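Local coordinates for protein AlyQ (Persicobacter sp. CCB-QB2, PDB 7D2A) that is a family 32 carbohydrate-binding module that binds uronic acids, probably from alginate, here a 4,5-unsaturated mannuronic acid, at residues V14-H19 with Q43-D48; S37-G42 with S120-S125; K59-N64 with N96-Y101; S70-S75 with I111-F116. All coordinates share one frame; numbering follows the deposited sequence.

Contact 1 (V14-H19 with Q43-D48)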
loop_
_atom_site.group_PDB
_atom_site.type_symbol
_atom_site.label_atom_id
_atom_site.label_comp_id
_atom_site.label_asym_id
_atom_site.label_seq_id
_atom_site.Cartn_x
_atom_site.Cartn_y
_atom_site.Cartn_z
ATOM N N VAL A 14 -4.381 -9.796 3.709
ATOM C CA VAL A 14 -4.627 -8.625 2.846
ATOM C C VAL A 14 -6.033 -8.745 2.278
ATOM O O VAL A 14 -6.441 -9.834 1.858
ATOM C CB VAL A 14 -3.596 -8.498 1.700
ATOM C CG1 VAL A 14 -3.650 -7.155 1.018
ATOM C CG2 VAL A 14 -2.183 -8.789 2.137
ATOM N N THR A 15 -6.769 -7.664 2.329
ATOM C CA THR A 15 -8.081 -7.544 1.667
ATOM C C THR A 15 -8.050 -6.327 0.766
ATOM O O THR A 15 -7.167 -5.450 0.918
ATOM C CB THR A 15 -9.206 -7.444 2.692
ATOM O OG1 THR A 15 -9.059 -6.215 3.395
ATOM C CG2 THR A 15 -9.239 -8.638 3.620
ATOM N N ALA A 16 -9.109 -6.131 -0.008
ATOM C CA ALA A 16 -9.213 -4.905 -0.817
ATOM C C ALA A 16 -10.669 -4.596 -1.145
ATOM O O ALA A 16 -11.486 -5.483 -1.136
ATOM C CB ALA A 16 -8.412 -5.019 -2.091
ATOM N N SER A 17 -10.914 -3.354 -1.492
ATOM C CA SER A 17 -12.237 -2.858 -1.946
ATOM C C SER A 17 -12.706 -3.594 -3.204
ATOM O O SER A 17 -13.922 -3.690 -3.391
ATOM C CB SER A 17 -12.221 -1.389 -2.130
ATOM O OG SER A 17 -11.254 -0.972 -3.062
ATOM N N ALA A 18 -11.777 -3.983 -4.076
ATOM C CA ALA A 18 -12.048 -4.581 -5.395
ATOM C C ALA A 18 -10.730 -5.117 -5.911
ATOM O O ALA A 18 -9.637 -4.751 -5.388
ATOM C CB ALA A 18 -12.603 -3.550 -6.333
ATOM N N HIS A 19 -10.815 -6.013 -6.885
ATOM C CA HIS A 19 -9.643 -6.421 -7.681
ATOM C C HIS A 19 -10.141 -7.006 -8.994
ATOM O O HIS A 19 -11.301 -7.352 -9.086
ATOM C CB HIS A 19 -8.798 -7.434 -6.913
ATOM C CG HIS A 19 -9.458 -8.760 -6.775
ATOM N ND1 HIS A 19 -9.527 -9.674 -7.834
ATOM C CD2 HIS A 19 -10.182 -9.311 -5.760
ATOM C CE1 HIS A 19 -10.186 -10.746 -7.429
ATOM N NE2 HIS A 19 -10.612 -10.571 -6.144
ATOM N N GLN A 43 -10.341 3.332 -4.672
ATOM C CA GLN A 43 -10.120 1.888 -4.392
ATOM C C GLN A 43 -9.049 1.787 -3.305
ATOM O O GLN A 43 -8.206 2.672 -3.252
ATOM C CB GLN A 43 -9.662 1.124 -5.632
ATOM C CG GLN A 43 -10.669 1.100 -6.782
ATOM C CD GLN A 43 -11.783 0.088 -6.614
ATOM O OE1 GLN A 43 -12.080 -0.406 -5.532
ATOM N NE2 GLN A 43 -12.478 -0.196 -7.705
ATOM N N TYR A 44 -9.052 0.731 -2.525
ATOM C CA TYR A 44 -8.057 0.597 -1.432
ATOM C C TYR A 44 -7.734 -0.842 -1.138
ATOM O O TYR A 44 -8.467 -1.760 -1.502
ATOM C CB TYR A 44 -8.561 1.295 -0.174
ATOM C CG TYR A 44 -9.921 0.899 0.311
ATOM C CD1 TYR A 44 -10.130 -0.266 1.012
ATOM C CD2 TYR A 44 -11.004 1.746 0.094
ATOM C CE1 TYR A 44 -11.380 -0.575 1.532
ATOM C CE2 TYR A 44 -12.245 1.455 0.636
ATOM C CZ TYR A 44 -12.443 0.290 1.347
ATOM O OH TYR A 44 -13.700 -0.014 1.812
ATOM N N ILE A 45 -6.588 -1.016 -0.484
ATOM C CA ILE A 45 -6.059 -2.324 -0.074
ATOM C C ILE A 45 -5.639 -2.224 1.386
ATOM O O ILE A 45 -5.018 -1.197 1.777
ATOM C CB ILE A 45 -4.916 -2.776 -0.995
ATOM C CG1 ILE A 45 -4.420 -4.166 -0.628
ATOM C CG2 ILE A 45 -3.787 -1.712 -1.126
ATOM C CD1 ILE A 45 -3.582 -4.781 -1.761
ATOM N N THR A 46 -5.988 -3.189 2.178
ATOM C CA THR A 46 -5.813 -3.148 3.643
ATOM C C THR A 46 -4.953 -4.308 4.095
ATOM O O THR A 46 -5.318 -5.492 3.875
ATOM C CB THR A 46 -7.151 -3.143 4.397
ATOM O OG1 THR A 46 -7.991 -2.157 3.783
ATOM C CG2 THR A 46 -6.920 -2.826 5.860
ATOM N N PHE A 47 -3.852 -4.006 4.768
ATOM C CA PHE A 47 -2.856 -4.960 5.283
ATOM C C PHE A 47 -3.064 -5.146 6.765
ATOM O O PHE A 47 -3.223 -4.146 7.483
ATOM C CB PHE A 47 -1.448 -4.434 5.024
ATOM C CG PHE A 47 -1.258 -4.153 3.579
ATOM C CD1 PHE A 47 -0.935 -5.174 2.687
ATOM C CD2 PHE A 47 -1.501 -2.899 3.069
ATOM C CE1 PHE A 47 -0.848 -4.889 1.337
ATOM C CE2 PHE A 47 -1.407 -2.630 1.708
ATOM C CZ PHE A 47 -1.106 -3.644 0.857
ATOM N N ASP A 48 -3.094 -6.400 7.220
ATOM C CA ASP A 48 -3.317 -6.762 8.630
ATOM C C ASP A 48 -1.988 -7.270 9.202
ATOM O O ASP A 48 -1.486 -8.295 8.690
ATOM C CB ASP A 48 -4.416 -7.809 8.700
ATOM C CG ASP A 48 -4.834 -8.223 10.085
ATOM O OD1 ASP A 48 -4.254 -7.726 11.085
ATOM O OD2 ASP A 48 -5.797 -8.999 10.136
HETATM O O HOH W 1 -9.690 -3.664 2.256
#
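T15 and T46 form the hydrogen-bonded pair of the antiparallel strands 14-16 and 43-48, whose directions differ by 162°; T46 N lies 2.8 Å from T15 O. They belong to one sheet of the beta-sandwich of this F5/8 type C domain, with 14-16 at its edge. On the face of V14, I45 and F47 the packing is tight: V14 CG1 comes to 3.5 Å from I45 CG1 and also touches the F47 ring obliquely. On the face of T15 and T46 the two hydroxyls share a water, and T46 OG1 is also held by R112. Beyond the strand, S17 CB sits 3.7 Å above the centre of the Y44 ring, whose opposite face receives R112 in a cation-pi contact. An alanine in place of Y44 would probably leave S17 CB without its cover and R112 without its aromatic partner. With OG set between its backbone N and carbonyl carbon (chi1 59°), S17 accepts the Y44 N-H there at 2.8 Å and, in one of two Q43 conformers, S17 OG donates to Q43 OE1 at 2.7 Å.

Contact 2 (S37-G42 with S120-S125). With MAW (4-deoxy-alpha-L-erythro-hex-4-enopyranuronic acid), chain B; LGU (alpha-L-gulopyranuronic acid), chain C.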
loop_
_atom_site.group_PDB
_atom_site.type_symbol
_atom_site.label_atom_id
_atom_site.label_comp_id
_atom_site.label_asym_id
_atom_site.label_seq_id
_atom_site.Cartn_x
_atom_site.Cartn_y
_atom_site.Cartn_z
ATOM N N SER A 37 -4.505 -5.143 -8.674
ATOM C CA SER A 37 -5.066 -4.069 -9.508
ATOM C C SER A 37 -6.525 -3.873 -9.142
ATOM O O SER A 37 -7.281 -4.853 -9.128
ATOM C CB SER A 37 -4.908 -4.337 -10.976
ATOM O OG SER A 37 -3.549 -4.395 -11.394
ATOM N N ALA A 38 -6.917 -2.623 -9.051
ATOM C CA ALA A 38 -8.330 -2.220 -8.917
ATOM C C ALA A 38 -8.491 -0.889 -9.615
ATOM O O ALA A 38 -7.701 0.036 -9.395
ATOM C CB ALA A 38 -8.744 -2.172 -7.456
ATOM N N ASN A 39 -9.581 -0.762 -10.360
ATOM C CA ASN A 39 -9.780 0.402 -11.225
ATOM C C ASN A 39 -10.625 1.437 -10.494
ATOM O O ASN A 39 -11.672 1.059 -9.905
ATOM C CB ASN A 39 -10.416 0.006 -12.550
ATOM C CG ASN A 39 -10.346 1.129 -13.564
ATOM O OD1 ASN A 39 -9.518 2.041 -13.500
ATOM N ND2 ASN A 39 -11.265 1.062 -14.511
ATOM N N GLY A 40 -10.162 2.683 -10.537
ATOM C CA GLY A 40 -10.952 3.830 -10.085
ATOM C C GLY A 40 -10.391 4.514 -8.868
ATOM O O GLY A 40 -9.842 3.870 -7.950
ATOM N N SER A 41 -10.530 5.823 -8.839
ATOM C CA SER A 41 -10.078 6.660 -7.715
ATOM C C SER A 41 -10.889 6.286 -6.475
ATOM O O SER A 41 -12.130 6.131 -6.581
ATOM C CB SER A 41 -10.163 8.107 -8.078
ATOM O OG SER A 41 -9.912 8.875 -6.938
ATOM N N GLY A 42 -10.203 5.996 -5.368
ATOM C CA GLY A 42 -10.819 5.667 -4.081
ATOM C C GLY A 42 -10.783 4.182 -3.753
ATOM O O GLY A 42 -11.247 3.809 -2.635
ATOM N N SER A 120 -1.382 7.876 -16.195
ATOM C CA SER A 120 -1.729 7.202 -17.481
ATOM C C SER A 120 -3.211 6.810 -17.537
ATOM O O SER A 120 -3.872 7.037 -18.611
ATOM C CB SER A 120 -0.877 6.002 -17.718
ATOM O OG SER A 120 0.457 6.367 -17.995
ATOM N N ASN A 121 -3.748 6.211 -16.468
ATOM C CA ASN A 121 -5.155 5.746 -16.483
ATOM C C ASN A 121 -5.688 5.770 -15.048
ATOM O O ASN A 121 -4.945 6.269 -14.140
ATOM C CB ASN A 121 -5.256 4.403 -17.199
ATOM C CG ASN A 121 -4.463 3.321 -16.514
ATOM O OD1 ASN A 121 -4.382 3.337 -15.291
ATOM N ND2 ASN A 121 -3.879 2.412 -17.282
ATOM N N THR A 122 -6.884 5.262 -14.822
ATOM C CA THR A 122 -7.595 5.315 -13.524
ATOM C C THR A 122 -7.260 4.112 -12.646
ATOM O O THR A 122 -7.846 4.041 -11.553
ATOM C CB THR A 122 -9.107 5.439 -13.726
ATOM O OG1 THR A 122 -9.500 4.418 -14.646
ATOM C CG2 THR A 122 -9.412 6.861 -14.165
ATOM N N TRP A 123 -6.333 3.259 -13.098
ATOM C CA TRP A 123 -6.030 2.025 -12.336
ATOM C C TRP A 123 -5.142 2.327 -11.120
ATOM O O TRP A 123 -4.350 3.286 -11.083
ATOM C CB TRP A 123 -5.387 0.936 -13.193
ATOM C CG TRP A 123 -6.387 0.310 -14.106
ATOM C CD1 TRP A 123 -6.811 0.736 -15.342
ATOM C CD2 TRP A 123 -7.127 -0.861 -13.790
ATOM N NE1 TRP A 123 -7.760 -0.143 -15.809
ATOM C CE2 TRP A 123 -7.986 -1.122 -14.878
ATOM C CE3 TRP A 123 -7.116 -1.751 -12.707
ATOM C CZ2 TRP A 123 -8.841 -2.216 -14.900
ATOM C CZ3 TRP A 123 -7.948 -2.833 -12.749
ATOM C CH2 TRP A 123 -8.797 -3.086 -13.842
ATOM N N ASN A 124 -5.279 1.468 -10.134
ATOM C CA ASN A 124 -4.370 1.412 -8.967
ATOM C C ASN A 124 -3.754 0.024 -8.970
ATOM O O ASN A 124 -4.453 -0.977 -8.801
ATOM C CB ASN A 124 -5.121 1.620 -7.661
ATOM C CG ASN A 124 -5.994 2.842 -7.736
ATOM O OD1 ASN A 124 -5.462 3.943 -7.637
ATOM N ND2 ASN A 124 -7.301 2.630 -7.968
ATOM N N SER A 125 -2.433 -0.015 -9.214
ATOM C CA SER A 125 -1.755 -1.312 -9.383
ATOM C C SER A 125 -0.445 -1.287 -8.597
ATOM O O SER A 125 0.456 -0.504 -8.929
ATOM C CB SER A 125 -1.511 -1.579 -10.882
ATOM O OG SER A 125 -2.797 -1.761 -11.535
HETATM C C1 MAW B . -5.345 -2.565 -17.039
HETATM C C2 MAW B . -5.236 -3.963 -16.574
HETATM O O2 MAW B . -4.068 -4.662 -17.090
HETATM C C3 MAW B . -5.193 -3.900 -15.023
HETATM O O3 MAW B . -4.773 -5.133 -14.471
HETATM C C4 MAW B . -4.248 -2.766 -14.593
HETATM C C5 MAW B . -3.732 -1.897 -15.428
HETATM O O5 MAW B . -4.078 -1.916 -16.839
HETATM C C6 MAW B . -2.853 -0.826 -15.059
HETATM O O6A MAW B . -2.484 -0.029 -15.980
HETATM O O6B MAW B . -2.495 -0.641 -13.835
HETATM C C1 LGU C . -4.883 -1.194 -21.431
HETATM C C2 LGU C . -4.356 -0.544 -20.140
HETATM O O2 LGU C . -3.787 0.733 -20.407
HETATM C C3 LGU C . -5.453 -0.277 -19.139
HETATM O O3 LGU C . -6.170 0.925 -19.511
HETATM C C4 LGU C . -6.363 -1.491 -19.026
HETATM O O4 LGU C . -5.592 -2.555 -18.470
HETATM C C5 LGU C . -6.885 -2.023 -20.357
HETATM O O5 LGU C . -5.743 -2.326 -21.203
HETATM C C6 LGU C . -7.683 -3.238 -19.963
HETATM O O6B LGU C . -8.714 -3.076 -19.259
HETATM O O6A LGU C . -7.247 -4.369 -20.271
HETATM O O1 LGU C . -5.642 -0.171 -22.082
#
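N39 and W123, a non-hydrogen-bonded pair of the antiparallel strands 37-39 and 123-125, stack on each other. N39 CB stands 3.4 Å above the centre of the six-membered ring of W123, a CH-pi contact, and the amide lies within 9° of parallel to the indole. The opposite face of W123 carries the unsaturated sugar MAW, whose C3 is 3.6 Å above the plane toward the rim. A broad, flat indole, with two largely apolar faces, suits a place where one face must meet the protein and the other a sugar ring. With CG opposite its carbonyl carbon (chi1 -73°), W123 swings its ring across strand 37-39. This is the binding end of the CBM32 beta-sandwich. Here S125 OG accepts from S37 OG and donates to the carboxylate oxygen O6B of MAW at 2.6 Å, while N121 ND2 reaches MAW O6A at 3.1 Å; N121 OD1 receives W123 N in an Asx turn. On the reverse side lies N124. Its backbone N and ND2 meet A38 O from opposite faces of the carbonyl plane, and N124 ND2 also donates to G40 O at 2.8 Å. G40 has a phi of 114°, at which a CB would press on the carbonyl O of N39, so glycine suits; its N donates to T122 O.

Contact 3 (K59-N64 with N96-Y101). With MAW (4-deoxy-alpha-L-erythro-hex-4-enopyranuronic acid), chain B.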
loop_
_atom_site.group_PDB
_atom_site.type_symbol
_atom_site.label_atom_id
_atom_site.label_comp_id
_atom_site.label_asym_id
_atom_site.label_seq_id
_atom_site.Cartn_x
_atom_site.Cartn_y
_atom_site.Cartn_z
ATOM N N LYS A 59 6.443 0.799 2.671
ATOM C CA LYS A 59 7.063 0.794 1.335
ATOM C C LYS A 59 6.088 0.158 0.357
ATOM O O LYS A 59 5.432 -0.869 0.641
ATOM C CB LYS A 59 8.379 0.020 1.283
ATOM C CG LYS A 59 9.454 0.460 2.259
ATOM C CD LYS A 59 10.768 -0.298 2.062
ATOM C CE LYS A 59 11.845 0.186 3.001
ATOM N NZ LYS A 59 13.177 -0.157 2.462
ATOM N N ALA A 60 5.969 0.778 -0.807
ATOM C CA ALA A 60 5.169 0.201 -1.915
ATOM C C ALA A 60 5.964 0.276 -3.203
ATOM O O ALA A 60 6.629 1.297 -3.482
ATOM C CB ALA A 60 3.824 0.870 -2.070
ATOM N N ALA A 61 5.905 -0.813 -3.938
ATOM C CA ALA A 61 6.391 -0.900 -5.329
ATOM C C ALA A 61 5.189 -0.819 -6.241
ATOM O O ALA A 61 4.212 -1.564 -6.067
ATOM C CB ALA A 61 7.190 -2.167 -5.539
ATOM N N TRP A 62 5.284 0.046 -7.235
ATOM C CA TRP A 62 4.173 0.368 -8.146
ATOM C C TRP A 62 4.324 -0.323 -9.497
ATOM O O TRP A 62 5.432 -0.416 -10.031
ATOM C CB TRP A 62 4.098 1.870 -8.316
ATOM C CG TRP A 62 3.757 2.557 -7.037
ATOM C CD1 TRP A 62 4.651 3.069 -6.147
ATOM C CD2 TRP A 62 2.451 2.825 -6.525
ATOM N NE1 TRP A 62 3.989 3.569 -5.061
ATOM C CE2 TRP A 62 2.633 3.465 -5.268
ATOM C CE3 TRP A 62 1.155 2.554 -6.986
ATOM C CZ2 TRP A 62 1.529 3.855 -4.496
ATOM C CZ3 TRP A 62 0.083 2.917 -6.211
ATOM C CH2 TRP A 62 0.276 3.547 -4.973
ATOM N N TYR A 63 3.206 -0.818 -10.001
ATOM C CA TYR A 63 3.183 -1.414 -11.363
ATOM C C TYR A 63 3.517 -0.313 -12.357
ATOM O O TYR A 63 2.947 0.776 -12.242
ATOM C CB TYR A 63 1.797 -1.960 -11.667
ATOM C CG TYR A 63 1.618 -2.575 -13.029
ATOM C CD1 TYR A 63 2.329 -3.704 -13.403
ATOM C CD2 TYR A 63 0.700 -2.034 -13.907
ATOM C CE1 TYR A 63 2.111 -4.302 -14.627
ATOM C CE2 TYR A 63 0.466 -2.641 -15.130
ATOM C CZ TYR A 63 1.185 -3.754 -15.489
ATOM O OH TYR A 63 0.939 -4.292 -16.730
ATOM N N ASN A 64 4.432 -0.572 -13.286
ATOM C CA ASN A 64 4.869 0.463 -14.254
ATOM C C ASN A 64 5.386 1.677 -13.477
ATOM O O ASN A 64 5.194 2.844 -13.895
ATOM C CB ASN A 64 3.762 0.824 -15.239
ATOM C CG ASN A 64 3.493 -0.261 -16.255
ATOM O OD1 ASN A 64 4.309 -1.154 -16.431
ATOM N ND2 ASN A 64 2.352 -0.179 -16.906
ATOM N N ASN A 96 10.807 0.952 -10.275
ATOM C CA ASN A 96 9.898 -0.215 -10.072
ATOM C C ASN A 96 10.112 -0.834 -8.692
ATOM O O ASN A 96 9.361 -1.698 -8.268
ATOM C CB ASN A 96 10.150 -1.247 -11.140
ATOM C CG ASN A 96 9.738 -0.734 -12.489
ATOM O OD1 ASN A 96 8.661 -0.175 -12.629
ATOM N ND2 ASN A 96 10.600 -0.972 -13.461
ATOM N N ALA A 97 11.095 -0.335 -7.977
ATOM C CA ALA A 97 11.441 -0.900 -6.657
ATOM C C ALA A 97 10.468 -0.431 -5.580
ATOM O O ALA A 97 9.694 0.530 -5.752
ATOM C CB ALA A 97 12.858 -0.573 -6.292
ATOM N N LEU A 98 10.537 -1.080 -4.422
ATOM C CA LEU A 98 9.883 -0.564 -3.208
ATOM C C LEU A 98 10.338 0.878 -2.933
ATOM O O LEU A 98 11.563 1.140 -2.854
ATOM C CB LEU A 98 10.250 -1.432 -2.013
ATOM C CG LEU A 98 9.546 -2.782 -1.959
ATOM C CD1 LEU A 98 10.250 -3.630 -0.925
ATOM C CD2 LEU A 98 8.062 -2.691 -1.687
ATOM N N GLU A 99 9.346 1.748 -2.751
ATOM C CA GLU A 99 9.545 3.179 -2.430
ATOM C C GLU A 99 9.021 3.417 -1.025
ATOM O O GLU A 99 7.901 3.020 -0.726
ATOM C CB GLU A 99 8.810 4.003 -3.481
ATOM C CG GLU A 99 8.963 5.499 -3.321
ATOM C CD GLU A 99 8.622 6.178 -4.649
ATOM O OE1 GLU A 99 9.423 6.036 -5.617
ATOM O OE2 GLU A 99 7.578 6.838 -4.723
ATOM N N SER A 100 9.782 4.122 -0.206
ATOM C CA SER A 100 9.458 4.320 1.233
ATOM C C SER A 100 8.636 5.591 1.491
ATOM O O SER A 100 8.955 6.683 0.970
ATOM C CB SER A 100 10.704 4.321 2.047
ATOM O OG SER A 100 11.364 3.088 1.879
ATOM N N TYR A 101 7.576 5.414 2.237
ATOM C CA TYR A 101 6.694 6.525 2.713
ATOM C C TYR A 101 6.719 6.432 4.233
ATOM O O TYR A 101 6.138 5.540 4.860
ATOM C CB TYR A 101 5.302 6.374 2.123
ATOM C CG TYR A 101 5.318 6.166 0.633
ATOM C CD1 TYR A 101 5.885 7.122 -0.176
ATOM C CD2 TYR A 101 4.888 4.977 0.083
ATOM C CE1 TYR A 101 5.976 6.940 -1.542
ATOM C CE2 TYR A 101 4.939 4.796 -1.298
ATOM C CZ TYR A 101 5.491 5.780 -2.109
ATOM O OH TYR A 101 5.596 5.562 -3.472
HETATM C C1 MAW B . -5.345 -2.565 -17.039
HETATM C C2 MAW B . -5.236 -3.963 -16.574
HETATM O O2 MAW B . -4.068 -4.662 -17.090
HETATM C C3 MAW B . -5.193 -3.900 -15.023
HETATM O O3 MAW B . -4.773 -5.133 -14.471
HETATM C C4 MAW B . -4.248 -2.766 -14.593
HETATM C C5 MAW B . -3.732 -1.897 -15.428
HETATM O O5 MAW B . -4.078 -1.916 -16.839
HETATM C C6 MAW B . -2.853 -0.826 -15.059
HETATM O O6A MAW B . -2.484 -0.029 -15.980
HETATM O O6B MAW B . -2.495 -0.641 -13.835
HETATM O O HOH W 2 7.878 1.525 -7.461
HETATM O O HOH W 3 7.052 -2.558 -9.348
#
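The indole of W62 and the ring of Y101 meet obliquely: at the indole edge W62 NE1 donates to Y101 OH at 3.0 Å, the bond bent to 145° and tilted out of the indole plane, and A60 CB sits at the edge of the Y101 ring. E99 O lies 3.5 Å above one face of Y101 toward the rim, and both aromatic groups meet F72 of the other sheet. The strands 59-62 and 99-101, antiparallel at 139°, thus carry part of the aromatic core of the beta-sandwich. Y101 CG stands anti to its carbonyl carbon (chi1 -50°), carrying the hydroxyl to the indole. A tyrosine suits this place because its OH also donates to E99 OE2, at 2.7 Å; E99 OE1 is held by S92. A phenylalanine in place of Y101 would probably leave W62 NE1 without its acceptor and E99 OE2 without this donor. K59, its chain extended, runs past S100, and K59 CB lies 4.0 Å from L98 CD2. Farther along, one water takes the W62 N-H at 3.0 Å and donates to A97 O at 2.7 Å.

Contact 4 (S70-S75 with I111-F116)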
loop_
_atom_site.group_PDB
_atom_site.type_symbol
_atom_site.label_atom_id
_atom_site.label_comp_id
_atom_site.label_asym_id
_atom_site.label_seq_id
_atom_site.Cartn_x
_atom_site.Cartn_y
_atom_site.Cartn_z
ATOM N N SER A 70 1.401 7.660 -9.432
ATOM C CA SER A 70 0.133 7.170 -8.896
ATOM C C SER A 70 -0.152 7.906 -7.586
ATOM O O SER A 70 0.715 7.957 -6.718
ATOM C CB SER A 70 0.174 5.623 -8.765
ATOM O OG SER A 70 -1.078 5.008 -9.090
ATOM N N GLY A 71 -1.341 8.479 -7.461
ATOM C CA GLY A 71 -1.742 9.190 -6.243
ATOM C C GLY A 71 -2.322 8.252 -5.207
ATOM O O GLY A 71 -2.941 7.245 -5.540
ATOM N N PHE A 72 -1.997 8.493 -3.943
ATOM C CA PHE A 72 -2.418 7.580 -2.862
ATOM C C PHE A 72 -2.385 8.285 -1.511
ATOM O O PHE A 72 -1.864 9.370 -1.364
ATOM C CB PHE A 72 -1.515 6.338 -2.830
ATOM C CG PHE A 72 -0.135 6.629 -2.333
ATOM C CD1 PHE A 72 0.849 7.122 -3.179
ATOM C CD2 PHE A 72 0.184 6.434 -0.996
ATOM C CE1 PHE A 72 2.124 7.414 -2.712
ATOM C CE2 PHE A 72 1.437 6.766 -0.523
ATOM C CZ PHE A 72 2.397 7.279 -1.364
ATOM N N SER A 73 -2.995 7.649 -0.540
ATOM C CA SER A 73 -2.917 8.041 0.864
ATOM C C SER A 73 -2.802 6.753 1.665
ATOM O O SER A 73 -3.258 5.677 1.212
ATOM C CB SER A 73 -4.026 8.939 1.266
ATOM O OG SER A 73 -5.237 8.279 1.214
ATOM N N ILE A 74 -2.211 6.874 2.839
ATOM C CA ILE A 74 -2.059 5.760 3.794
ATOM C C ILE A 74 -2.847 6.119 5.045
ATOM O O ILE A 74 -2.620 7.236 5.595
ATOM C CB ILE A 74 -0.572 5.506 4.091
ATOM C CG1 ILE A 74 0.248 5.298 2.806
ATOM C CG2 ILE A 74 -0.406 4.363 5.083
ATOM C CD1 ILE A 74 1.734 5.190 3.035
ATOM N N SER A 75 -3.632 5.196 5.514
ATOM C CA SER A 75 -4.384 5.355 6.780
ATOM C C SER A 75 -4.132 4.147 7.643
ATOM O O SER A 75 -3.838 3.044 7.139
ATOM C CB SER A 75 -5.848 5.616 6.548
ATOM O OG SER A 75 -6.520 4.560 5.851
ATOM N N ILE A 111 -3.141 -1.243 8.104
ATOM C CA ILE A 111 -2.585 -0.208 7.213
ATOM C C ILE A 111 -3.332 -0.299 5.904
ATOM O O ILE A 111 -3.373 -1.389 5.320
ATOM C CB ILE A 111 -1.078 -0.407 6.995
ATOM C CG1 ILE A 111 -0.240 -0.214 8.260
ATOM C CG2 ILE A 111 -0.632 0.554 5.917
ATOM C CD1 ILE A 111 -0.268 -1.257 9.300
ATOM N N ARG A 112 -3.960 0.797 5.508
ATOM C CA ARG A 112 -4.730 0.835 4.263
ATOM C C ARG A 112 -4.074 1.801 3.300
ATOM O O ARG A 112 -3.841 2.972 3.664
ATOM C CB ARG A 112 -6.166 1.275 4.561
ATOM C CG ARG A 112 -7.039 1.430 3.322
ATOM C CD ARG A 112 -8.468 1.657 3.747
ATOM N NE ARG A 112 -9.068 0.468 4.273
ATOM C CZ ARG A 112 -10.319 0.381 4.729
ATOM N NH1 ARG A 112 -11.087 1.459 4.742
ATOM N NH2 ARG A 112 -10.766 -0.778 5.199
ATOM N N ILE A 113 -3.857 1.389 2.048
ATOM C CA ILE A 113 -3.444 2.274 0.958
ATOM C C ILE A 113 -4.655 2.547 0.093
ATOM O O ILE A 113 -5.209 1.603 -0.416
ATOM C CB ILE A 113 -2.278 1.695 0.128
ATOM C CG1 ILE A 113 -1.066 1.455 1.024
ATOM C CG2 ILE A 113 -2.019 2.595 -1.042
ATOM C CD1 ILE A 113 0.083 0.791 0.316
ATOM N N THR A 114 -5.015 3.813 -0.038
ATOM C CA THR A 114 -6.113 4.255 -0.918
ATOM C C THR A 114 -5.476 4.862 -2.150
ATOM O O THR A 114 -4.590 5.690 -2.030
ATOM C CB THR A 114 -7.068 5.231 -0.212
ATOM O OG1 THR A 114 -7.617 4.623 0.950
ATOM C CG2 THR A 114 -8.162 5.644 -1.161
ATOM N N GLY A 115 -5.889 4.393 -3.339
ATOM C CA GLY A 115 -5.351 4.909 -4.591
ATOM C C GLY A 115 -6.293 5.842 -5.301
ATOM O O GLY A 115 -7.545 5.606 -5.200
ATOM N N PHE A 116 -5.710 6.800 -6.026
ATOM C CA PHE A 116 -6.466 7.870 -6.738
ATOM C C PHE A 116 -6.200 7.797 -8.224
ATOM O O PHE A 116 -6.314 8.823 -8.913
ATOM C CB PHE A 116 -6.178 9.233 -6.122
ATOM C CG PHE A 116 -6.527 9.237 -4.664
ATOM C CD1 PHE A 116 -7.840 9.087 -4.278
ATOM C CD2 PHE A 116 -5.550 9.334 -3.693
ATOM C CE1 PHE A 116 -8.181 9.036 -2.936
ATOM C CE2 PHE A 116 -5.888 9.284 -2.351
ATOM C CZ PHE A 116 -7.211 9.127 -1.976
HETATM O O HOH W 4 -5.914 5.112 3.011
#
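F72, I74, I111 and I113 make the tight side of this antiparallel pair, the face that looks into the beta-sandwich. I74 and I111 run alongside each other in the same direction, with their CG2 methyls 3.9 Å apart, and F72 CB rests 4.2 Å from I113 CG2. Branched isoleucines fit strands and fill such a core without polar groups to satisfy. F72 is paired with G115, which has no side chain on this face; the F72 CA approaches T114 O to 3.0 Å. The other face is looser and wetter. S73, S75, T114 and R112 line it, and a water there is bonded to T114 OG1 (2.7 Å), S75 OG and R112 O. S75 OG lies between its backbone N and carbonyl carbon (chi1 61°), which brings it to 3.5 Å from R112 CB, while the guanidinium leads away to T46. At the end of the ladder the exposed F116 lies along the strand, its ring edge toward F72 N and S73 OG. Between the faces the backbones pair, R112 N donating to S75 O almost straight (178°). The chemistry thus divides by face: hydrocarbon inward, hydroxyls and charge where water can join, peptide bonds satisfying one another between.

Overall arrangement
Contacts 1 and 4 belong to one sheet, their centres 10 Å apart, stitched where F47 N meets I111 O at 2.7 Å and I45 O meets I113 N at 2.8 Å. Contacts 2 and 3 share the other sheet, joined by Y63 N and S125 O at 3.0 Å. Between the sheets contact 3 packs against contact 4, Y101 CZ lying 3.5 Å from F72 CZ. Contact 4 also reaches the pocket end, where G42 N of contact 2 meets G115 O at 2.7 Å, but the G115 position stays about 11 Å from MAW. The pocket draws on contact 2 for S37, N121, W123 and S125 and on contact 3 for Y63, and D20, R35 and R68 also bind MAW.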